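Zinc chaperone AztD (Citrobacter koseri, PDB 6CMK) acts as a periplasmic zinc chaperone of the AztABCD transport system, binding zinc and handing one ion directly to the solute-binding protein AztC. Local coordinates at residues T34-L38 with V50-L54; P277-L282 with L293-R299; D350-R354 with T365-K369; G220-A226 with G265-F271. All coordinates share one frame; numbering follows the deposited sequence.

Contact 1 of 4, residues T34-L38 with V50-L54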
loop_
_atom_site.group_PDB
_atom_site.type_symbol
_atom_site.label_atom_id
_atom_site.label_comp_id
_atom_site.label_asym_id
_atom_site.label_seq_id
_atom_site.Cartn_x
_atom_site.Cartn_y
_atom_site.Cartn_z
ATOM N N THR B 34 4.773 0.830 16.892
ATOM C CA THR B 34 5.674 1.329 15.861
ATOM C C THR B 34 6.962 0.527 15.934
ATOM O O THR B 34 7.520 0.339 17.018
ATOM C CB THR B 34 5.976 2.819 16.062
ATOM O OG1 THR B 34 4.773 3.587 15.937
ATOM C CG2 THR B 34 6.988 3.313 15.038
ATOM N N ALA B 35 7.436 0.051 14.789
ATOM C CA ALA B 35 8.667 -0.730 14.804
ATOM C C ALA B 35 9.403 -0.526 13.496
ATOM O O ALA B 35 8.815 -0.671 12.417
ATOM C CB ALA B 35 8.386 -2.220 15.032
ATOM N N TRP B 36 10.685 -0.179 13.602
ATOM C CA TRP B 36 11.561 -0.035 12.449
ATOM C C TRP B 36 12.916 -0.645 12.778
ATOM O O TRP B 36 13.397 -0.535 13.910
ATOM C CB TRP B 36 11.765 1.427 12.053
ATOM C CG TRP B 36 10.539 2.152 11.541
ATOM C CD1 TRP B 36 9.491 2.608 12.282
ATOM C CD2 TRP B 36 10.275 2.539 10.192
ATOM N NE1 TRP B 36 8.579 3.251 11.479
ATOM C CE2 TRP B 36 9.035 3.218 10.187
ATOM C CE3 TRP B 36 10.952 2.373 8.986
ATOM C CZ2 TRP B 36 8.477 3.728 9.029
ATOM C CZ3 TRP B 36 10.388 2.885 7.837
ATOM C CH2 TRP B 36 9.162 3.551 7.869
ATOM N N ARG B 37 13.539 -1.266 11.778
ATOM C CA ARG B 37 14.801 -1.963 11.966
ATOM C C ARG B 37 15.776 -1.605 10.861
ATOM O O ARG B 37 15.388 -1.455 9.700
ATOM C CB ARG B 37 14.573 -3.470 12.010
ATOM C CG ARG B 37 13.887 -3.877 13.287
ATOM C CD ARG B 37 13.423 -5.307 13.280
ATOM N NE ARG B 37 12.721 -5.599 14.520
ATOM C CZ ARG B 37 12.276 -6.795 14.870
ATOM N NH1 ARG B 37 12.450 -7.830 14.067
ATOM N NH2 ARG B 37 11.654 -6.953 16.031
ATOM N N LEU B 38 17.038 -1.443 11.249
ATOM C CA LEU B 38 18.142 -1.251 10.327
ATOM C C LEU B 38 18.855 -2.572 10.104
ATOM O O LEU B 38 19.053 -3.350 11.039
ATOM C CB LEU B 38 19.160 -0.247 10.871
ATOM C CG LEU B 38 18.625 1.081 11.391
ATOM C CD1 LEU B 38 19.774 1.906 11.993
ATOM C CD2 LEU B 38 17.935 1.820 10.273
ATOM N N VAL B 50 21.648 -6.178 12.841
ATOM C CA VAL B 50 20.267 -5.704 12.873
ATOM C C VAL B 50 20.128 -4.838 14.109
ATOM O O VAL B 50 20.492 -5.262 15.210
ATOM C CB VAL B 50 19.247 -6.856 12.905
ATOM C CG1 VAL B 50 17.813 -6.307 12.714
ATOM C CG2 VAL B 50 19.576 -7.900 11.848
ATOM N N ILE B 51 19.606 -3.635 13.923
ATOM C CA ILE B 51 19.530 -2.642 14.982
ATOM C C ILE B 51 18.116 -2.094 15.001
ATOM O O ILE B 51 17.513 -1.877 13.946
ATOM C CB ILE B 51 20.574 -1.530 14.756
ATOM C CG1 ILE B 51 21.974 -2.130 14.972
ATOM C CG2 ILE B 51 20.326 -0.313 15.659
ATOM C CD1 ILE B 51 23.111 -1.135 14.965
ATOM N N ASP B 52 17.582 -1.898 16.201
ATOM C CA ASP B 52 16.313 -1.196 16.352
ATOM C C ASP B 52 16.517 0.265 15.973
ATOM O O ASP B 52 17.305 0.972 16.606
ATOM C CB ASP B 52 15.813 -1.328 17.789
ATOM C CG ASP B 52 14.423 -0.744 17.994
ATOM O OD1 ASP B 52 14.013 0.191 17.268
ATOM O OD2 ASP B 52 13.727 -1.232 18.902
ATOM N N ALA B 53 15.827 0.713 14.925
ATOM C CA ALA B 53 16.072 2.056 14.408
ATOM C C ALA B 53 15.637 3.132 15.394
ATOM O O ALA B 53 16.160 4.251 15.361
ATOM C CB ALA B 53 15.340 2.256 13.082
ATOM N N LEU B 54 14.674 2.827 16.262
ATOM C CA LEU B 54 14.082 3.874 17.087
ATOM C C LEU B 54 14.933 4.202 18.314
ATOM O O LEU B 54 14.885 5.336 18.804
ATOM C CB LEU B 54 12.659 3.463 17.481
ATOM C CG LEU B 54 11.775 3.004 16.306
ATOM C CD1 LEU B 54 10.341 2.748 16.751
ATOM C CD2 LEU B 54 11.783 3.995 15.141
HETATM O O HOH W 1 11.566 -0.556 16.430
#
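Trp36, Leu38, Ile51 and Ala53 pair across the open end of the antiparallel beta hairpin of strands 32-42 and 47-52. Leu38 and Ile51 form a hydrogen-bonded pair: Leu38 N gives to Ile51 O at 2.8 Å, and Ile51 N returns a bond to Leu38 O at 3.0 Å. Beyond the non-hydrogen-bonded pair Arg37-Asp52, Ala53 N still reaches Trp36 O at 2.9 Å, although from above the carbonyl plane, 40° out of it, as the chain leaves the strand. Asp52 turns that exit: with its carboxylate carbon anti to the backbone N (chi1 -174°), OD1 accepts from Leu54 N at 2.9 Å, making an Asx turn. The same OD1 accepts a hydrogen bond from a water that in turn accepts from Trp36 N, which links the turn after strand 47-52, through water, to strand 32-42.

On the other face, Ala53 CB rests between Trp36 CB and Leu38 CD2, 3.8 Å from the latter. Leu54 forks over the strand, sending CD2 obliquely to Trp36 CD1 at 3.9 Å and CD1 to Thr34 CG2. Arg37 points to the Asp52 face, where its guanidinium is held by the backbone oxygens of Ser94 and Asp110. Strand 392-403 pairs with the far side of strand 32-42, so N- and C-terminal strands share one four-stranded sheet, the closure characteristic of a beta propeller.

Contact 2 of 4, residues P277-L282 with L293-R299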
loop_
_atom_site.group_PDB
_atom_site.type_symbol
_atom_site.label_atom_id
_atom_site.label_comp_id
_atom_site.label_asym_id
_atom_site.label_seq_id
_atom_site.Cartn_x
_atom_site.Cartn_y
_atom_site.Cartn_z
ATOM N N PRO B 277 29.751 12.436 -12.423
ATOM C CA PRO B 277 30.083 12.187 -11.010
ATOM C C PRO B 277 29.571 13.248 -10.041
ATOM O O PRO B 277 29.461 12.946 -8.844
ATOM C CB PRO B 277 31.619 12.117 -11.018
ATOM C CG PRO B 277 32.044 12.790 -12.285
ATOM C CD PRO B 277 30.938 12.616 -13.270
ATOM N N ASP B 278 29.225 14.461 -10.503
ATOM C CA ASP B 278 28.765 15.511 -9.595
ATOM C C ASP B 278 27.423 16.096 -10.028
ATOM O O ASP B 278 27.068 17.203 -9.619
ATOM C CB ASP B 278 29.812 16.624 -9.463
ATOM C CG ASP B 278 30.074 17.352 -10.774
ATOM O OD1 ASP B 278 29.501 16.972 -11.813
ATOM O OD2 ASP B 278 30.867 18.317 -10.758
ATOM N N ARG B 279 26.651 15.362 -10.817
ATOM C CA ARG B 279 25.329 15.803 -11.237
ATOM C C ARG B 279 24.339 14.668 -11.032
ATOM O O ARG B 279 24.719 13.500 -11.050
ATOM C CB ARG B 279 25.323 16.221 -12.712
ATOM C CG ARG B 279 26.095 17.483 -13.001
ATOM C CD ARG B 279 26.446 17.574 -14.472
ATOM N NE ARG B 279 26.824 18.934 -14.847
ATOM C CZ ARG B 279 27.273 19.284 -16.047
ATOM N NH1 ARG B 279 27.581 20.549 -16.291
ATOM N NH2 ARG B 279 27.422 18.373 -17.000
ATOM N N ILE B 280 23.073 15.025 -10.812
ATOM C CA ILE B 280 21.983 14.057 -10.829
ATOM C C ILE B 280 20.887 14.600 -11.731
ATOM O O ILE B 280 20.810 15.800 -12.002
ATOM C CB ILE B 280 21.414 13.748 -9.421
ATOM C CG1 ILE B 280 20.904 15.021 -8.728
ATOM C CG2 ILE B 280 22.455 13.045 -8.569
ATOM C CD1 ILE B 280 20.247 14.770 -7.359
ATOM N N ILE B 281 20.044 13.694 -12.224
ATOM C CA ILE B 281 18.849 14.097 -12.953
ATOM C C ILE B 281 17.633 13.533 -12.243
ATOM O O ILE B 281 17.661 12.438 -11.670
ATOM C CB ILE B 281 18.836 13.664 -14.437
ATOM C CG1 ILE B 281 19.185 12.183 -14.593
ATOM C CG2 ILE B 281 19.755 14.557 -15.257
ATOM C CD1 ILE B 281 18.806 11.631 -15.958
ATOM N N LEU B 282 16.561 14.311 -12.290
ATOM C CA LEU B 282 15.258 13.932 -11.777
ATOM C C LEU B 282 14.363 13.688 -12.979
ATOM O O LEU B 282 14.324 14.514 -13.898
ATOM C CB LEU B 282 14.673 15.030 -10.895
ATOM C CG LEU B 282 15.246 15.296 -9.498
ATOM C CD1 LEU B 282 16.741 15.513 -9.500
ATOM C CD2 LEU B 282 14.531 16.525 -8.947
ATOM N N LEU B 293 17.958 18.735 -14.214
ATOM C CA LEU B 293 19.340 18.542 -13.783
ATOM C C LEU B 293 19.584 19.270 -12.466
ATOM O O LEU B 293 19.202 20.434 -12.319
ATOM C CB LEU B 293 20.297 19.076 -14.848
ATOM C CG LEU B 293 21.801 18.980 -14.573
ATOM C CD1 LEU B 293 22.296 17.580 -14.854
ATOM C CD2 LEU B 293 22.568 20.009 -15.401
ATOM N N ILE B 294 20.236 18.596 -11.517
ATOM C CA ILE B 294 20.755 19.256 -10.319
ATOM C C ILE B 294 22.269 19.102 -10.299
ATOM O O ILE B 294 22.794 17.986 -10.407
ATOM C CB ILE B 294 20.140 18.709 -9.019
ATOM C CG1 ILE B 294 18.634 18.962 -9.007
ATOM C CG2 ILE B 294 20.817 19.363 -7.804
ATOM C CD1 ILE B 294 17.923 18.396 -7.811
ATOM N N GLN B 295 22.962 20.224 -10.153
ATOM C CA GLN B 295 24.409 20.247 -10.027
ATOM C C GLN B 295 24.795 20.166 -8.558
ATOM O O GLN B 295 24.338 20.978 -7.746
ATOM C CB GLN B 295 24.968 21.525 -10.645
ATOM C CG GLN B 295 26.472 21.686 -10.472
ATOM C CD GLN B 295 27.248 20.692 -11.298
ATOM O OE1 GLN B 295 27.127 20.658 -12.522
ATOM N NE2 GLN B 295 28.063 19.879 -10.635
ATOM N N LEU B 296 25.642 19.174 -8.215
ATOM C CA LEU B 296 26.093 19.043 -6.844
ATOM C C LEU B 296 27.392 19.815 -6.649
ATOM O O LEU B 296 28.204 19.918 -7.576
ATOM C CB LEU B 296 26.323 17.580 -6.490
ATOM C CG LEU B 296 25.170 16.640 -6.809
ATOM C CD1 LEU B 296 25.615 15.201 -6.631
ATOM C CD2 LEU B 296 23.976 16.961 -5.928
ATOM N N PRO B 297 27.618 20.357 -5.453
ATOM C CA PRO B 297 28.877 21.083 -5.225
ATOM C C PRO B 297 30.103 20.190 -5.274
ATOM O O PRO B 297 31.157 20.651 -5.721
ATOM C CB PRO B 297 28.683 21.722 -3.841
ATOM C CG PRO B 297 27.539 21.022 -3.218
ATOM C CD PRO B 297 26.692 20.451 -4.310
ATOM N N THR B 298 30.008 18.941 -4.822
ATOM C CA THR B 298 31.090 17.975 -4.943
ATOM C C THR B 298 30.499 16.662 -5.440
ATOM O O THR B 298 29.303 16.567 -5.734
ATOM C CB THR B 298 31.833 17.769 -3.615
ATOM O OG1 THR B 298 30.911 17.336 -2.605
ATOM C CG2 THR B 298 32.500 19.057 -3.159
ATOM N N ARG B 299 31.336 15.636 -5.523
ATOM C CA ARG B 299 30.926 14.389 -6.162
ATOM C C ARG B 299 30.000 13.564 -5.274
ATOM O O ARG B 299 30.104 13.559 -4.043
ATOM C CB ARG B 299 32.158 13.572 -6.545
ATOM C CG ARG B 299 32.810 14.089 -7.806
ATOM C CD ARG B 299 34.185 13.501 -8.018
ATOM N NE ARG B 299 35.134 13.988 -7.029
ATOM C CZ ARG B 299 36.398 13.586 -6.951
ATOM N NH1 ARG B 299 36.859 12.684 -7.807
ATOM N NH2 ARG B 299 37.198 14.087 -6.015
HETATM O O HOH W 2 31.379 19.010 -8.424
#
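Gln295 and Arg279 face each other as a non-hydrogen-bonded pair of the antiparallel hairpin 279-283/291-295, and the glutamine side chain reaches back across the pair. From CB, with CG anti to the backbone N (chi1 176°), the chain bends at chi2 toward the neighbouring strand. Its CD comes to rest 3.8 Å from Arg279 CG. OE1 then takes a bond from Arg279 NE at 2.9 Å, lying close to the guanidinium plane although the amide is turned 56° from it. On the other branch, NE2 gives a nearly straight bond (175°) to Leu296 O, 3.1 Å away and in the amide plane. The same nitrogen also sits 3.2 Å from Asp278 OD2, with carboxylate and amide planes nearly perpendicular. Farther along this face the packing turns aliphatic, Leu293 CD1 lying 3.9 Å from Arg279 CB.

Ile280 and Ile294 exchange two backbone bonds, and Leu296 N adds a third to Asp278 O at 2.8 Å. The side chains of Ile280 and Ile294 lie on the buried face: Ile280 CG1 lies alongside Ile294 CB, while Leu282 CD1 meets Ile294 CD1 at 3.5 Å. Ile332 of strand 331-337 packs against Ile294 and Leu296, joining this hairpin to the next sheet. At the loop end, Arg299 NE forms a salt bridge with Glu318.

With OE1 accepting from Arg279 and NE2 donating to Leu296 O, the flip of the Gln295 amide is fixed.

Contact 3 of 4, residues D350-R354 with T365-K369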
loop_
_atom_site.group_PDB
_atom_site.type_symbol
_atom_site.label_atom_id
_atom_site.label_comp_id
_atom_site.label_asym_id
_atom_site.label_seq_id
_atom_site.Cartn_x
_atom_site.Cartn_y
_atom_site.Cartn_z
ATOM N N ASP B 350 37.336 2.338 -1.429
ATOM C CA ASP B 350 37.271 2.279 0.021
ATOM C C ASP B 350 35.837 2.483 0.520
ATOM O O ASP B 350 35.025 3.123 -0.152
ATOM C CB ASP B 350 38.189 3.336 0.629
ATOM C CG ASP B 350 39.655 2.984 0.480
ATOM O OD1 ASP B 350 40.075 1.948 1.040
ATOM O OD2 ASP B 350 40.384 3.730 -0.209
ATOM N N PRO B 351 35.506 1.942 1.694
ATOM C CA PRO B 351 34.180 2.189 2.281
ATOM C C PRO B 351 33.925 3.678 2.465
ATOM O O PRO B 351 34.824 4.438 2.824
ATOM C CB PRO B 351 34.259 1.473 3.635
ATOM C CG PRO B 351 35.721 1.415 3.945
ATOM C CD PRO B 351 36.376 1.195 2.619
ATOM N N ARG B 352 32.694 4.116 2.250
ATOM C CA ARG B 352 32.074 5.429 2.267
ATOM C C ARG B 352 30.674 5.368 2.842
ATOM O O ARG B 352 30.037 4.311 2.850
ATOM C CB ARG B 352 32.036 6.054 0.868
ATOM C CG ARG B 352 33.419 6.161 0.276
ATOM C CD ARG B 352 33.559 7.319 -0.682
ATOM N NE ARG B 352 34.875 7.276 -1.306
ATOM C CZ ARG B 352 35.226 6.379 -2.220
ATOM N NH1 ARG B 352 34.355 5.458 -2.627
ATOM N NH2 ARG B 352 36.446 6.400 -2.731
ATOM N N PRO B 353 30.166 6.500 3.323
ATOM C CA PRO B 353 28.819 6.542 3.905
ATOM C C PRO B 353 27.714 6.062 2.971
ATOM O O PRO B 353 27.782 6.208 1.749
ATOM C CB PRO B 353 28.653 8.024 4.243
ATOM C CG PRO B 353 30.046 8.447 4.589
ATOM C CD PRO B 353 30.899 7.755 3.565
ATOM N N ARG B 354 26.671 5.500 3.589
ATOM C CA ARG B 354 25.430 5.115 2.929
ATOM C C ARG B 354 24.268 5.635 3.769
ATOM O O ARG B 354 24.367 5.708 5.000
ATOM C CB ARG B 354 25.333 3.584 2.757
ATOM C CG ARG B 354 26.448 2.978 1.874
ATOM C CD ARG B 354 26.229 3.442 0.446
ATOM N NE ARG B 354 27.141 2.857 -0.535
ATOM C CZ ARG B 354 28.236 3.437 -1.005
ATOM N NH1 ARG B 354 28.612 4.632 -0.573
ATOM N NH2 ARG B 354 28.965 2.807 -1.920
ATOM N N THR B 365 25.721 5.935 7.570
ATOM C CA THR B 365 26.832 5.168 8.101
ATOM C C THR B 365 28.120 5.961 7.948
ATOM O O THR B 365 28.305 6.710 6.984
ATOM C CB THR B 365 26.962 3.817 7.407
ATOM O OG1 THR B 365 27.167 3.998 5.998
ATOM C CG2 THR B 365 25.712 2.984 7.638
ATOM N N ASP B 366 28.994 5.810 8.933
ATOM C CA ASP B 366 30.302 6.466 8.954
ATOM C C ASP B 366 31.300 5.346 9.192
ATOM O O ASP B 366 31.780 5.153 10.318
ATOM C CB ASP B 366 30.380 7.553 10.028
ATOM C CG ASP B 366 31.605 8.426 9.881
ATOM O OD1 ASP B 366 32.528 8.014 9.151
ATOM O OD2 ASP B 366 31.658 9.515 10.500
ATOM N N PRO B 367 31.629 4.574 8.150
ATOM C CA PRO B 367 32.378 3.326 8.387
ATOM C C PRO B 367 33.716 3.531 9.079
ATOM O O PRO B 367 34.075 2.730 9.948
ATOM C CB PRO B 367 32.538 2.729 6.979
ATOM C CG PRO B 367 32.086 3.777 6.013
ATOM C CD PRO B 367 31.172 4.698 6.755
ATOM N N LEU B 368 34.455 4.585 8.738
ATOM C CA LEU B 368 35.767 4.795 9.337
ATOM C C LEU B 368 35.690 5.146 10.817
ATOM O O LEU B 368 36.707 5.055 11.510
ATOM C CB LEU B 368 36.516 5.894 8.579
ATOM C CG LEU B 368 36.766 5.604 7.097
ATOM C CD1 LEU B 368 37.699 6.645 6.500
ATOM C CD2 LEU B 368 37.321 4.199 6.885
ATOM N N LYS B 369 34.523 5.558 11.317
ATOM C CA LYS B 369 34.354 5.882 12.726
ATOM C C LYS B 369 33.517 4.850 13.474
ATOM O O LYS B 369 33.227 5.046 14.657
ATOM C CB LYS B 369 33.726 7.265 12.873
ATOM C CG LYS B 369 34.533 8.396 12.252
ATOM C CD LYS B 369 35.800 8.712 13.036
ATOM C CE LYS B 369 36.514 9.922 12.448
ATOM N NZ LYS B 369 35.710 11.174 12.563
#
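Thr365 carries its hydroxyl between the backbone N and the carbonyl carbon (chi1 59°), a torsion that turns OG1 onto Arg354 N. The resulting bond, Arg354 N to Thr365 OG1, is 2.9 Å long and moderately bent at 146°. Thr365 N completes the pair by donating to Arg354 O, also at 2.9 Å, in the carbonyl plane. Thr365 thus holds both the N and the O of Arg354, by its hydroxyl and its amide, and OG1 has a further partner in Phe393 O of strand 392-403.

Arg354 bends at chi2 (-69°), bringing NH1 back to Pro353 O within its own segment. Away from these polar bonds the two segments meet through prolines. Pro353 CB lies against Thr365 O at 3.1 Å, Pro367 CG comes 3.8 Å from Arg352 O, and Pro351 CB is 4.0 Å from Pro367 CG. Arg352 O and Thr365 O are buried here with no polar partner in the model. Tyr342 braces segment 365-369 by bonding to Asp366 OD1 and Leu368 N.

Such a contact belongs to the loop ends of a propeller blade, where the chain entering strand 355-358 is fastened to the end of strand 361-366.

Contact 4 of 4, residues G220-A226 with G265-F271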
loop_
_atom_site.group_PDB
_atom_site.type_symbol
_atom_site.label_atom_id
_atom_site.label_comp_id
_atom_site.label_asym_id
_atom_site.label_seq_id
_atom_site.Cartn_x
_atom_site.Cartn_y
_atom_site.Cartn_z
ATOM N N GLY B 220 12.787 0.838 -9.537
ATOM C CA GLY B 220 11.350 0.873 -9.710
ATOM C C GLY B 220 10.731 2.053 -8.986
ATOM O O GLY B 220 11.227 2.489 -7.950
ATOM N N SER B 221 9.631 2.557 -9.535
ATOM C CA SER B 221 8.863 3.605 -8.868
ATOM C C SER B 221 7.398 3.361 -9.204
ATOM O O SER B 221 6.974 3.577 -10.343
ATOM C CB SER B 221 9.315 4.988 -9.315
ATOM O OG SER B 221 8.628 6.007 -8.584
ATOM N N GLY B 222 6.632 2.930 -8.212
ATOM C CA GLY B 222 5.250 2.564 -8.494
ATOM C C GLY B 222 5.202 1.488 -9.553
ATOM O O GLY B 222 5.976 0.527 -9.525
ATOM N N ASP B 223 4.288 1.648 -10.514
ATOM C CA ASP B 223 4.076 0.621 -11.529
ATOM C C ASP B 223 5.078 0.679 -12.681
ATOM O O ASP B 223 4.929 -0.086 -13.645
ATOM C CB ASP B 223 2.647 0.717 -12.076
ATOM C CG ASP B 223 2.436 1.881 -13.032
ATOM O OD1 ASP B 223 3.267 2.816 -13.124
ATOM O OD2 ASP B 223 1.391 1.850 -13.713
ATOM N N THR B 224 6.113 1.514 -12.592
ATOM C CA THR B 224 7.051 1.721 -13.688
ATOM C C THR B 224 8.454 1.342 -13.238
ATOM O O THR B 224 8.890 1.731 -12.153
ATOM C CB THR B 224 7.014 3.179 -14.168
ATOM O OG1 THR B 224 5.689 3.473 -14.623
ATOM C CG2 THR B 224 7.992 3.407 -15.324
ATOM N N PHE B 225 9.143 0.555 -14.058
ATOM C CA PHE B 225 10.523 0.193 -13.788
ATOM C C PHE B 225 11.420 0.827 -14.841
ATOM O O PHE B 225 11.070 0.879 -16.022
ATOM C CB PHE B 225 10.709 -1.329 -13.773
ATOM C CG PHE B 225 11.899 -1.760 -12.994
ATOM C CD1 PHE B 225 13.137 -1.844 -13.602
ATOM C CD2 PHE B 225 11.792 -2.048 -11.642
ATOM C CE1 PHE B 225 14.238 -2.204 -12.885
ATOM C CE2 PHE B 225 12.896 -2.418 -10.914
ATOM C CZ PHE B 225 14.128 -2.492 -11.541
ATOM N N ALA B 226 12.581 1.311 -14.415
ATOM C CA ALA B 226 13.481 2.017 -15.315
ATOM C C ALA B 226 14.837 1.329 -15.395
ATOM O O ALA B 226 15.375 0.879 -14.384
ATOM C CB ALA B 226 13.675 3.464 -14.871
ATOM N N GLY B 265 11.267 6.880 -6.643
ATOM C CA GLY B 265 10.392 7.386 -5.599
ATOM C C GLY B 265 9.411 6.335 -5.116
ATOM O O GLY B 265 8.994 5.447 -5.860
ATOM N N LYS B 266 9.028 6.440 -3.847
ATOM C CA LYS B 266 8.095 5.465 -3.284
ATOM C C LYS B 266 6.657 5.962 -3.248
ATOM O O LYS B 266 5.755 5.274 -3.742
ATOM C CB LYS B 266 8.538 5.051 -1.878
ATOM C CG LYS B 266 9.446 3.833 -1.875
ATOM C CD LYS B 266 8.793 2.625 -1.210
ATOM C CE LYS B 266 7.532 2.158 -1.933
ATOM N NZ LYS B 266 7.372 0.674 -1.868
ATOM N N GLY B 267 6.417 7.139 -2.680
ATOM C CA GLY B 267 5.065 7.656 -2.585
ATOM C C GLY B 267 4.634 8.486 -3.767
ATOM O O GLY B 267 3.451 8.777 -3.941
ATOM N N MET B 268 5.596 8.851 -4.596
ATOM C CA MET B 268 5.407 9.649 -5.790
ATOM C C MET B 268 6.248 8.976 -6.865
ATOM O O MET B 268 7.294 8.405 -6.553
ATOM C CB MET B 268 5.858 11.090 -5.489
ATOM C CG MET B 268 5.808 12.111 -6.594
ATOM S SD MET B 268 6.138 13.724 -5.824
ATOM C CE MET B 268 7.924 13.787 -5.816
ATOM N N GLN B 269 5.786 8.999 -8.119
ATOM C CA GLN B 269 6.513 8.326 -9.199
ATOM C C GLN B 269 7.553 9.256 -9.807
ATOM O O GLN B 269 7.207 10.253 -10.453
ATOM C CB GLN B 269 5.564 7.817 -10.277
ATOM C CG GLN B 269 4.775 6.620 -9.820
ATOM C CD GLN B 269 4.014 5.967 -10.953
ATOM O OE1 GLN B 269 2.960 6.445 -11.363
ATOM N NE2 GLN B 269 4.571 4.887 -11.489
ATOM N N TYR B 270 8.830 8.910 -9.621
ATOM C CA TYR B 270 9.937 9.606 -10.260
ATOM C C TYR B 270 11.171 8.728 -10.144
ATOM O O TYR B 270 11.216 7.792 -9.345
ATOM C CB TYR B 270 10.207 10.982 -9.623
ATOM C CG TYR B 270 10.728 10.922 -8.202
ATOM C CD1 TYR B 270 9.861 10.927 -7.111
ATOM C CD2 TYR B 270 12.090 10.863 -7.945
ATOM C CE1 TYR B 270 10.342 10.882 -5.809
ATOM C CE2 TYR B 270 12.573 10.809 -6.657
ATOM C CZ TYR B 270 11.705 10.828 -5.594
ATOM O OH TYR B 270 12.199 10.768 -4.321
ATOM N N PHE B 271 12.196 9.077 -10.925
ATOM C CA PHE B 271 13.503 8.468 -10.793
ATOM C C PHE B 271 14.540 9.557 -10.597
ATOM O O PHE B 271 14.385 10.679 -11.082
ATOM C CB PHE B 271 13.840 7.613 -12.018
ATOM C CG PHE B 271 12.877 6.501 -12.231
ATOM C CD1 PHE B 271 12.967 5.356 -11.473
ATOM C CD2 PHE B 271 11.853 6.619 -13.157
ATOM C CE1 PHE B 271 12.057 4.332 -11.633
ATOM C CE2 PHE B 271 10.943 5.597 -13.330
ATOM C CZ PHE B 271 11.042 4.453 -12.569
HETATM O O HOH W 3 7.638 2.631 -5.571
HETATM O O HOH W 4 2.019 5.775 -13.602
#
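Ser221 and Phe271 form the tight part of this contact, whereas Asp223 and Gln269 meet at a watered margin. The serine hydroxyl, held anti to the backbone N (chi1 -176°), enters the bend of 265-271. There OG donates to Gly265 O at 2.8 Å and accepts from Tyr270 N at 3.1 Å, so both bonding roles of the buried hydroxyl are used. Alongside, Ala226 CB sits 3.6 Å above the centre of the Phe271 ring, a CH-pi contact only 11° off the ring normal. Thr224 O meets the ring at its edge, in plane, 3.5 Å from Phe271 CZ, and Ser221 CB approaches CE1 obliquely.

On the polar, water-bearing side a type II' turn from Ser221 to Thr224 is clasped by the extended side chain of Gln269. Its NE2 gives an almost straight bond (171°) to Ser221 O at 3.0 Å and another to Asp223 OD1 at 2.9 Å. Thr224 N reaches Ser221 O from the opposite face of the carbonyl plane, and Thr224 OG1 likewise comes to Asp223 OD1 from the face opposite NE2; each oxygen thus has two protein donors. A water bridging to Gln269 OE1 is a further donor to OD1. On the other flank, a second water joins Gly222 N to Gly265 O, the oxygen that OG also meets. Gly222 suits the turn with its positive phi.

Leu235 of strand 232-237 packs against Thr224, Ala226 and Phe271, while Asp223 and Gln269 touch Leu296 and Pro297 of a second copy of the protein in the crystal assembly. The contact therefore joins the 218-221/224-228 hairpin of one sheet to the loop after strand 262-264 and the start of strand 271-274 in the next.

How the contacts relate
Along the chain the order is contact 1, contact 4, contact 2, contact 3, each closing before the next opens. Contacts 1, 2 and 3 each hold strands within a single four-stranded antiparallel sheet, whereas contact 4 joins two successive sheets of the propeller. The second of these, with strands 262-264 to 291-295, also holds contact 2, whose centre is about 20 Å from that of contact 4. Contacts 3 and 4 lie on opposite sides of the chain's centre, their centres about 28 Å apart. Thr365 of contact 3 also bonds Phe393 of strand 392-403, which completes the sheet of contact 1. Contacts 1 and 4 both touch a second copy of the protein in the crystal assembly.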